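Local coordinates for putative lipoprotein (PDB 3QNK) that probably binds glycans or other nutrients at the outer membrane of Bacteroides fragilis, as a lipoprotein of the SusD family, at residues B[274-285]-B[442-450]; B[493-501]-B[509-517]. One frame throughout, in Å; residues are numbered along the deposited sequence.

Contact 1 (B[274-285]-B[442-450])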
loop_
_atom_site.group_PDB
_atom_site.type_symbol
_atom_site.label_atom_id
_atom_site.label_comp_id
_atom_site.label_asym_id
_atom_site.label_seq_id
_atom_site.Cartn_x
_atom_site.Cartn_y
_atom_site.Cartn_z
ATOM N N LEU B 274 -9.236 -19.715 8.735
ATOM C CA LEU B 274 -10.397 -19.630 9.625
ATOM C C LEU B 274 -10.552 -20.902 10.444
ATOM O O LEU B 274 -10.386 -22.002 9.916
ATOM C CB LEU B 274 -11.678 -19.376 8.808
ATOM C CG LEU B 274 -11.767 -18.059 8.056
ATOM C CD1 LEU B 274 -12.655 -18.194 6.859
ATOM C CD2 LEU B 274 -12.230 -16.966 8.938
ATOM N N GLY B 275 -10.872 -20.736 11.712
ATOM C CA GLY B 275 -11.085 -21.834 12.639
ATOM C C GLY B 275 -12.435 -21.684 13.305
ATOM O O GLY B 275 -12.534 -21.022 14.342
ATOM N N PRO B 276 -13.512 -22.240 12.707
ATOM C CA PRO B 276 -14.841 -22.134 13.344
ATOM C C PRO B 276 -14.772 -22.513 14.837
ATOM O O PRO B 276 -14.050 -23.443 15.198
ATOM C CB PRO B 276 -15.693 -23.126 12.545
ATOM C CG PRO B 276 -15.037 -23.218 11.223
ATOM C CD PRO B 276 -13.574 -23.035 11.464
ATOM N N THR B 277 -15.472 -21.762 15.705
ATOM C CA THR B 277 -15.452 -21.976 17.155
ATOM C C THR B 277 -16.484 -22.994 17.601
ATOM O O THR B 277 -17.470 -23.265 16.910
ATOM C CB THR B 277 -15.788 -20.668 17.854
ATOM O OG1 THR B 277 -16.978 -20.173 17.232
ATOM C CG2 THR B 277 -14.692 -19.644 17.761
ATOM N N GLN B 278 -16.323 -23.485 18.814
ATOM C CA GLN B 278 -17.306 -24.386 19.362
ATOM C C GLN B 278 -18.627 -23.611 19.552
ATOM O O GLN B 278 -19.694 -24.177 19.345
ATOM C CB GLN B 278 -16.777 -25.012 20.657
ATOM C CG GLN B 278 -17.569 -26.211 21.129
ATOM C CD GLN B 278 -17.824 -27.181 20.007
ATOM O OE1 GLN B 278 -16.914 -27.537 19.239
ATOM N NE2 GLN B 278 -19.085 -27.546 19.839
ATOM N N GLU B 279 -18.543 -22.298 19.809
ATOM C CA GLU B 279 -19.720 -21.411 19.975
ATOM C C GLU B 279 -20.554 -21.340 18.693
ATOM O O GLU B 279 -21.791 -21.332 18.766
ATOM C CB GLU B 279 -19.304 -20.001 20.399
ATOM C CG GLU B 279 -18.946 -19.941 21.869
ATOM C CD GLU B 279 -17.540 -20.337 22.279
ATOM O OE1 GLU B 279 -16.720 -20.665 21.390
ATOM O OE2 GLU B 279 -17.272 -20.346 23.505
ATOM N N LEU B 280 -19.883 -21.319 17.535
ATOM C CA LEU B 280 -20.586 -21.345 16.268
ATOM C C LEU B 280 -21.132 -22.744 16.001
ATOM O O LEU B 280 -22.275 -22.860 15.558
ATOM C CB LEU B 280 -19.699 -20.895 15.097
ATOM C CG LEU B 280 -20.306 -21.012 13.704
ATOM C CD1 LEU B 280 -21.578 -20.128 13.533
ATOM C CD2 LEU B 280 -19.279 -20.715 12.659
ATOM N N ILE B 281 -20.338 -23.798 16.277
ATOM C CA ILE B 281 -20.779 -25.169 16.039
ATOM C C ILE B 281 -22.054 -25.423 16.851
ATOM O O ILE B 281 -23.024 -25.984 16.316
ATOM C CB ILE B 281 -19.626 -26.188 16.325
ATOM C CG1 ILE B 281 -18.777 -26.433 15.063
ATOM C CG2 ILE B 281 -20.166 -27.535 16.793
ATOM C CD1 ILE B 281 -18.052 -25.335 14.508
ATOM N N ASP B 282 -22.079 -24.928 18.102
ATOM C CA ASP B 282 -23.219 -25.074 19.019
ATOM C C ASP B 282 -24.485 -24.407 18.506
ATOM O O ASP B 282 -25.578 -24.835 18.880
ATOM C CB ASP B 282 -22.867 -24.484 20.397
ATOM C CG ASP B 282 -21.965 -25.361 21.278
ATOM O OD1 ASP B 282 -21.782 -26.570 20.947
ATOM O OD2 ASP B 282 -21.475 -24.854 22.318
ATOM N N ALA B 283 -24.337 -23.348 17.660
ATOM C CA ALA B 283 -25.431 -22.558 17.117
ATOM C C ALA B 283 -26.140 -23.240 15.908
ATOM O O ALA B 283 -27.261 -22.837 15.561
ATOM C CB ALA B 283 -24.921 -21.196 16.727
ATOM N N PHE B 284 -25.522 -24.269 15.284
ATOM C CA PHE B 284 -26.160 -25.021 14.201
ATOM C C PHE B 284 -27.189 -25.964 14.796
ATOM O O PHE B 284 -26.877 -26.769 15.666
ATOM C CB PHE B 284 -25.150 -25.805 13.363
ATOM C CG PHE B 284 -24.334 -24.965 12.425
ATOM C CD1 PHE B 284 -24.811 -24.649 11.153
ATOM C CD2 PHE B 284 -23.077 -24.513 12.794
ATOM C CE1 PHE B 284 -24.049 -23.875 10.277
ATOM C CE2 PHE B 284 -22.306 -23.749 11.916
ATOM C CZ PHE B 284 -22.798 -23.422 10.668
ATOM N N GLU B 285 -28.426 -25.808 14.374
ATOM C CA GLU B 285 -29.548 -26.600 14.853
ATOM C C GLU B 285 -29.554 -27.990 14.283
ATOM O O GLU B 285 -28.932 -28.245 13.246
ATOM C CB GLU B 285 -30.857 -25.920 14.446
ATOM C CG GLU B 285 -31.174 -24.638 15.191
ATOM C CD GLU B 285 -32.366 -23.930 14.588
ATOM O OE1 GLU B 285 -33.477 -24.502 14.649
ATOM O OE2 GLU B 285 -32.182 -22.840 13.995
ATOM N N GLU B 442 -30.474 -16.726 12.838
ATOM C CA GLU B 442 -30.545 -17.204 11.448
ATOM C C GLU B 442 -29.533 -16.509 10.556
ATOM O O GLU B 442 -28.921 -17.143 9.693
ATOM C CB GLU B 442 -31.957 -17.037 10.833
ATOM C CG GLU B 442 -32.863 -18.224 11.093
ATOM C CD GLU B 442 -32.367 -19.568 10.597
ATOM O OE1 GLU B 442 -31.872 -19.644 9.448
ATOM O OE2 GLU B 442 -32.456 -20.545 11.376
ATOM N N ARG B 443 -29.374 -15.208 10.753
ATOM C CA ARG B 443 -28.428 -14.422 9.985
ATOM C C ARG B 443 -27.000 -14.929 10.201
ATOM O O ARG B 443 -26.208 -15.000 9.256
ATOM C CB ARG B 443 -28.525 -12.946 10.384
ATOM C CG ARG B 443 -28.054 -12.078 9.246
ATOM C CD ARG B 443 -27.800 -10.650 9.642
ATOM N NE ARG B 443 -27.308 -9.948 8.466
ATOM C CZ ARG B 443 -28.078 -9.290 7.611
ATOM N NH1 ARG B 443 -29.388 -9.183 7.829
ATOM N NH2 ARG B 443 -27.545 -8.705 6.551
ATOM N N ARG B 444 -26.679 -15.282 11.449
ATOM C CA ARG B 444 -25.361 -15.742 11.804
ATOM C C ARG B 444 -25.028 -17.037 11.062
ATOM O O ARG B 444 -23.934 -17.149 10.524
ATOM C CB ARG B 444 -25.230 -15.915 13.325
ATOM C CG ARG B 444 -23.826 -16.354 13.699
ATOM C CD ARG B 444 -23.730 -16.802 15.112
ATOM N NE ARG B 444 -22.337 -17.043 15.465
ATOM C CZ ARG B 444 -21.920 -17.356 16.682
ATOM N NH1 ARG B 444 -22.788 -17.490 17.674
ATOM N NH2 ARG B 444 -20.635 -17.555 16.914
ATOM N N ILE B 445 -25.957 -17.996 11.021
ATOM C CA ILE B 445 -25.758 -19.284 10.379
ATOM C C ILE B 445 -25.749 -19.129 8.857
ATOM O O ILE B 445 -24.910 -19.727 8.164
ATOM C CB ILE B 445 -26.841 -20.275 10.849
ATOM C CG1 ILE B 445 -26.772 -20.521 12.372
ATOM C CG2 ILE B 445 -26.815 -21.586 10.060
ATOM C CD1 ILE B 445 -25.426 -21.147 12.921
ATOM N N GLU B 446 -26.671 -18.318 8.337
ATOM C CA GLU B 446 -26.776 -18.105 6.909
ATOM C C GLU B 446 -25.534 -17.482 6.329
ATOM O O GLU B 446 -25.052 -17.907 5.264
ATOM C CB GLU B 446 -27.986 -17.214 6.571
ATOM C CG GLU B 446 -28.365 -17.227 5.086
ATOM C CD GLU B 446 -28.701 -18.596 4.517
ATOM O OE1 GLU B 446 -29.031 -19.513 5.298
ATOM O OE2 GLU B 446 -28.569 -18.774 3.291
ATOM N N PHE B 447 -25.044 -16.445 7.011
ATOM C CA PHE B 447 -23.936 -15.665 6.485
ATOM C C PHE B 447 -22.595 -15.932 7.177
ATOM O O PHE B 447 -21.683 -15.115 7.024
ATOM C CB PHE B 447 -24.314 -14.168 6.472
ATOM C CG PHE B 447 -25.311 -13.951 5.362
ATOM C CD1 PHE B 447 -24.911 -14.000 4.027
ATOM C CD2 PHE B 447 -26.662 -13.796 5.641
ATOM C CE1 PHE B 447 -25.842 -13.900 2.999
ATOM C CE2 PHE B 447 -27.595 -13.661 4.607
ATOM C CZ PHE B 447 -27.182 -13.747 3.292
ATOM N N ALA B 448 -22.429 -17.119 7.817
ATOM C CA ALA B 448 -21.160 -17.460 8.453
ATOM C C ALA B 448 -20.049 -17.504 7.388
ATOM O O ALA B 448 -20.277 -18.018 6.300
ATOM C CB ALA B 448 -21.272 -18.791 9.181
ATOM N N PHE B 449 -18.890 -16.899 7.667
ATOM C CA PHE B 449 -17.684 -16.878 6.805
ATOM C C PHE B 449 -17.902 -16.076 5.552
ATOM O O PHE B 449 -17.158 -16.239 4.577
ATOM C CB PHE B 449 -17.137 -18.291 6.491
ATOM C CG PHE B 449 -17.014 -19.058 7.777
ATOM C CD1 PHE B 449 -16.158 -18.613 8.788
ATOM C CD2 PHE B 449 -17.869 -20.129 8.054
ATOM C CE1 PHE B 449 -16.115 -19.260 10.028
ATOM C CE2 PHE B 449 -17.846 -20.753 9.300
ATOM C CZ PHE B 449 -16.947 -20.336 10.268
ATOM N N GLU B 450 -18.867 -15.150 5.596
ATOM C CA GLU B 450 -19.152 -14.277 4.454
ATOM C C GLU B 450 -18.902 -12.826 4.809
ATOM O O GLU B 450 -19.521 -11.951 4.227
ATOM C CB GLU B 450 -20.566 -14.487 3.943
ATOM C CG GLU B 450 -20.675 -15.738 3.096
ATOM C CD GLU B 450 -22.065 -15.917 2.533
ATOM O OE1 GLU B 450 -22.327 -15.448 1.399
ATOM O OE2 GLU B 450 -22.916 -16.455 3.275
#

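Contact 2 (B[493-501]-B[509-517])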
loop_
_atom_site.group_PDB
_atom_site.type_symbol
_atom_site.label_atom_id
_atom_site.label_comp_id
_atom_site.label_asym_id
_atom_site.label_seq_id
_atom_site.Cartn_x
_atom_site.Cartn_y
_atom_site.Cartn_z
ATOM N N ASP B 493 -16.273 -0.705 24.515
ATOM C CA ASP B 493 -17.223 -0.094 23.593
ATOM C C ASP B 493 -16.568 0.767 22.493
ATOM O O ASP B 493 -17.191 0.931 21.446
ATOM C CB ASP B 493 -18.272 0.684 24.365
ATOM C CG ASP B 493 -19.279 -0.200 25.106
ATOM O OD1 ASP B 493 -19.379 -1.421 24.775
ATOM O OD2 ASP B 493 -20.030 0.338 25.942
ATOM N N ARG B 494 -15.295 1.200 22.651
ATOM C CA ARG B 494 -14.598 1.970 21.611
ATOM C C ARG B 494 -14.403 1.132 20.352
ATOM O O ARG B 494 -14.254 1.705 19.268
ATOM C CB ARG B 494 -13.229 2.502 22.110
ATOM C CG ARG B 494 -12.178 1.417 22.338
ATOM C CD ARG B 494 -10.883 1.974 22.814
ATOM N NE ARG B 494 -9.897 0.910 22.875
ATOM C CZ ARG B 494 -8.584 1.096 22.929
ATOM N NH1 ARG B 494 -8.075 2.322 22.890
ATOM N NH2 ARG B 494 -7.767 0.057 22.992
ATOM N N LEU B 495 -14.399 -0.219 20.498
ATOM C CA LEU B 495 -14.239 -1.207 19.422
ATOM C C LEU B 495 -15.455 -1.259 18.488
ATOM O O LEU B 495 -15.444 -2.012 17.500
ATOM C CB LEU B 495 -13.946 -2.596 19.991
ATOM C CG LEU B 495 -12.653 -2.786 20.811
ATOM C CD1 LEU B 495 -12.608 -4.176 21.371
ATOM C CD2 LEU B 495 -11.370 -2.528 19.972
ATOM N N TYR B 496 -16.498 -0.418 18.758
ATOM C CA TYR B 496 -17.686 -0.317 17.874
ATOM C C TYR B 496 -17.333 0.530 16.641
ATOM O O TYR B 496 -18.103 0.567 15.669
ATOM C CB TYR B 496 -18.923 0.201 18.601
ATOM C CG TYR B 496 -19.615 -0.857 19.438
ATOM C CD1 TYR B 496 -19.898 -2.118 18.918
ATOM C CD2 TYR B 496 -20.009 -0.592 20.745
ATOM C CE1 TYR B 496 -20.511 -3.099 19.693
ATOM C CE2 TYR B 496 -20.601 -1.581 21.542
ATOM C CZ TYR B 496 -20.873 -2.822 21.003
ATOM O OH TYR B 496 -21.471 -3.772 21.792
ATOM N N LEU B 497 -16.107 1.137 16.649
ATOM C CA LEU B 497 -15.536 1.884 15.526
ATOM C C LEU B 497 -14.051 1.599 15.406
ATOM O O LEU B 497 -13.389 1.393 16.424
ATOM C CB LEU B 497 -15.779 3.395 15.676
ATOM C CG LEU B 497 -17.192 3.916 15.350
ATOM C CD1 LEU B 497 -17.238 5.419 15.475
ATOM C CD2 LEU B 497 -17.639 3.499 13.912
ATOM N N THR B 498 -13.525 1.574 14.167
ATOM C CA THR B 498 -12.091 1.361 13.852
ATOM C C THR B 498 -11.317 2.671 14.054
ATOM O O THR B 498 -11.829 3.716 13.646
ATOM C CB THR B 498 -11.956 0.822 12.422
ATOM O OG1 THR B 498 -12.627 -0.426 12.394
ATOM C CG2 THR B 498 -10.495 0.622 11.980
ATOM N N PRO B 499 -10.114 2.692 14.684
ATOM C CA PRO B 499 -9.414 3.993 14.838
ATOM C C PRO B 499 -8.951 4.544 13.497
ATOM O O PRO B 499 -8.649 3.787 12.562
ATOM C CB PRO B 499 -8.212 3.675 15.740
ATOM C CG PRO B 499 -8.046 2.243 15.733
ATOM C CD PRO B 499 -9.295 1.578 15.220
ATOM N N VAL B 500 -8.983 5.861 13.380
ATOM C CA VAL B 500 -8.444 6.532 12.206
ATOM C C VAL B 500 -6.919 6.464 12.413
ATOM O O VAL B 500 -6.453 6.732 13.535
ATOM C CB VAL B 500 -8.992 7.981 12.037
ATOM C CG1 VAL B 500 -8.260 8.737 10.930
ATOM C CG2 VAL B 500 -10.503 7.989 11.799
ATOM N N PRO B 501 -6.125 6.056 11.400
ATOM C CA PRO B 501 -4.657 5.993 11.586
ATOM C C PRO B 501 -4.068 7.303 12.131
ATOM O O PRO B 501 -4.443 8.377 11.684
ATOM C CB PRO B 501 -4.163 5.690 10.178
ATOM C CG PRO B 501 -5.270 4.942 9.587
ATOM C CD PRO B 501 -6.494 5.641 10.042
ATOM N N SER B 509 -5.572 19.465 11.353
ATOM C CA SER B 509 -6.121 20.020 12.599
ATOM C C SER B 509 -7.586 19.659 12.751
ATOM O O SER B 509 -8.029 19.347 13.862
ATOM C CB SER B 509 -5.987 21.537 12.636
ATOM O OG SER B 509 -4.835 22.001 11.950
ATOM N N VAL B 510 -8.320 19.651 11.613
ATOM C CA VAL B 510 -9.760 19.428 11.534
ATOM C C VAL B 510 -10.146 17.941 11.612
ATOM O O VAL B 510 -11.296 17.625 11.939
ATOM C CB VAL B 510 -10.359 20.108 10.283
ATOM C CG1 VAL B 510 -10.028 21.586 10.271
ATOM C CG2 VAL B 510 -9.875 19.454 9.000
ATOM N N LEU B 511 -9.203 17.045 11.326
ATOM C CA LEU B 511 -9.462 15.611 11.367
ATOM C C LEU B 511 -9.428 15.118 12.816
ATOM O O LEU B 511 -8.410 15.244 13.510
ATOM C CB LEU B 511 -8.463 14.856 10.482
ATOM C CG LEU B 511 -8.926 13.515 9.954
ATOM C CD1 LEU B 511 -10.083 13.666 9.026
ATOM C CD2 LEU B 511 -7.799 12.802 9.260
ATOM N N LYS B 512 -10.592 14.621 13.278
ATOM C CA LYS B 512 -10.837 14.142 14.635
ATOM C C LYS B 512 -10.886 12.610 14.697
ATOM O O LYS B 512 -11.406 11.947 13.801
ATOM C CB LYS B 512 -12.130 14.731 15.195
ATOM C CG LYS B 512 -12.030 16.234 15.454
ATOM C CD LYS B 512 -13.247 16.796 16.232
ATOM C CE LYS B 512 -14.628 16.529 15.653
ATOM N NZ LYS B 512 -15.636 17.505 16.164
ATOM N N GLN B 513 -10.292 12.062 15.750
ATOM C CA GLN B 513 -10.212 10.640 16.029
ATOM C C GLN B 513 -11.544 10.137 16.548
ATOM O O GLN B 513 -12.338 10.921 17.060
ATOM C CB GLN B 513 -9.097 10.395 17.081
ATOM C CG GLN B 513 -8.794 8.945 17.435
ATOM C CD GLN B 513 -8.517 8.087 16.219
ATOM O OE1 GLN B 513 -9.418 7.490 15.632
ATOM N NE2 GLN B 513 -7.262 8.032 15.805
ATOM N N ASN B 514 -11.779 8.833 16.425
ATOM C CA ASN B 514 -12.959 8.182 16.948
ATOM C C ASN B 514 -12.810 8.077 18.460
ATOM O O ASN B 514 -11.687 8.041 18.967
ATOM C CB ASN B 514 -13.138 6.814 16.303
ATOM C CG ASN B 514 -13.850 6.876 14.991
ATOM O OD1 ASN B 514 -14.696 7.745 14.759
ATOM N ND2 ASN B 514 -13.582 5.906 14.124
ATOM N N LEU B 515 -13.937 8.060 19.180
ATOM C CA LEU B 515 -13.974 7.957 20.626
ATOM C C LEU B 515 -13.179 6.738 21.172
ATOM O O LEU B 515 -13.266 5.637 20.646
ATOM C CB LEU B 515 -15.433 7.858 21.033
ATOM C CG LEU B 515 -15.744 8.077 22.487
ATOM C CD1 LEU B 515 -16.109 9.541 22.760
ATOM C CD2 LEU B 515 -16.867 7.162 22.891
ATOM N N GLY B 516 -12.412 6.971 22.214
ATOM C CA GLY B 516 -11.653 5.926 22.878
ATOM C C GLY B 516 -10.235 5.712 22.410
ATOM O O GLY B 516 -9.485 4.991 23.072
ATOM N N TYR B 517 -9.858 6.323 21.267
ATOM C CA TYR B 517 -8.510 6.211 20.720
ATOM C C TYR B 517 -7.767 7.562 20.745
ATOM O O TYR B 517 -8.420 8.607 21.040
ATOM C CB TYR B 517 -8.537 5.647 19.287
ATOM C CG TYR B 517 -9.317 4.362 19.125
ATOM C CD1 TYR B 517 -8.789 3.141 19.546
ATOM C CD2 TYR B 517 -10.558 4.353 18.499
ATOM C CE1 TYR B 517 -9.498 1.951 19.379
ATOM C CE2 TYR B 517 -11.268 3.170 18.316
ATOM C CZ TYR B 517 -10.735 1.972 18.755
ATOM O OH TYR B 517 -11.456 0.816 18.560
ATOM O OXT TYR B 517 -6.528 7.546 20.497
#

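Contact 1 (B[274-285]-B[442-450])
Ile445 and Leu280 owe their meeting with the opposite segment to their first torsions. In Ile445, CG1 stands anti to the carbonyl carbon (chi1 -62°) and CG2 anti to the backbone N. CD1, at the end of the CG1 branch, sits over the centre of one face of Phe284, 3.8 Å from the ring centroid in a CH-pi contact, while CG2 meets Phe284 CE1 at 3.6 Å. The same CD1 also packs on Ala283 CB. Leu280, with CG anti to its backbone N (chi1 174°), spreads its methyls: CD1 touches Ile445 CD1 and Arg444 NE, and CD2 reaches Phe449 CZ at 3.4 Å. Short helix 278-283, with Thr277 as N-cap, its OG1 accepting from Leu280 N, packs on the C-terminal end of helix 432-446 in this protein of alpha-alpha superhelix architecture; the short axes are inclined at 110° and approach to 10.7 Å. A type II beta turn, Phe447 to Glu450, then presents the Phe449 ring to Leu274, Pro276 and Leu280; Pro276 CG lies 3.6 Å from Phe449 CZ. The extended Arg444 chain lays one guanidinium face over Leu280 CA, while its polar end is engaged by Asn45. Glu285 OE2 and Glu442 OE2 stand 3.5 Å apart without a bond; Arg419 bridges to both carboxylates and Arg318 to the other oxygen of Glu442, which probably offsets the repulsion.

Contact 2 (B[493-501]-B[509-517])
Val500 and Gln513 are joined by a pair of hydrogen bonds in which one side-chain amide engages both polar backbone atoms of a single residue. Gln513 NE2 donates to Val500 O at 2.7 Å, nearly straight at 172°, and Val500 N donates to Gln513 OE1 at 2.8 Å; each donor lies on a lone pair of its acceptor. Gln513 OE1 also accepts from Asn514 N, so three bonds fix the rotation of the amide. With CG anti to the backbone N, the bend at chi2 (53°) turns the amide onto Val500. Next along, Asn514 ND2 donates to Thr498 O at 2.8 Å, the donor tilted from the carbonyl plane, and also bonds to Tyr126 O, while OD1 is held by Arg146. The C-terminal residue, Tyr517, places OH 2.9 Å from Leu497 O and 3.0 Å from Arg494 O. Its ring lies between two side chains: Pro499 CB covers one face at 3.7 Å from the Tyr517 ring centroid in a CH-pi contact; Arg494 CD lies over the opposite face, and the guanidinium, its plane 25° from that of the ring, overlaps the rim at CE1. Arg494 NH1 bonds to Gly516 O at 3.0 Å, and NE forms a salt bridge with Asp64. The C-terminal tail thereby doubles back along the loop that follows strand 480-488, with helix 502-507 as the connection and its Ile505 resting against Val500 and Gln513.

In the fold
The two contacts come in series along the chain, contact 1 being completed before contact 2 begins, and all four segments belong to the SusD-family part of the chain. Their centres are 29 Å apart and their nearest atoms about 14 Å, without touching. Contact 1 joins helix 278-283 and the end of helix 432-446 across 156 intervening residues. Contact 2 is local, pairing the C-terminal tail with the loop before helix 502-507, which links the two. Strand 469-475 packs on helix 278-283 at contact 1, and strand 480-488 leads into the loop of contact 2. Contact 1 thus ties distant parts of the chain together in the interior, contact 2 secures the chain end farther out, and residues 451-492 connect them.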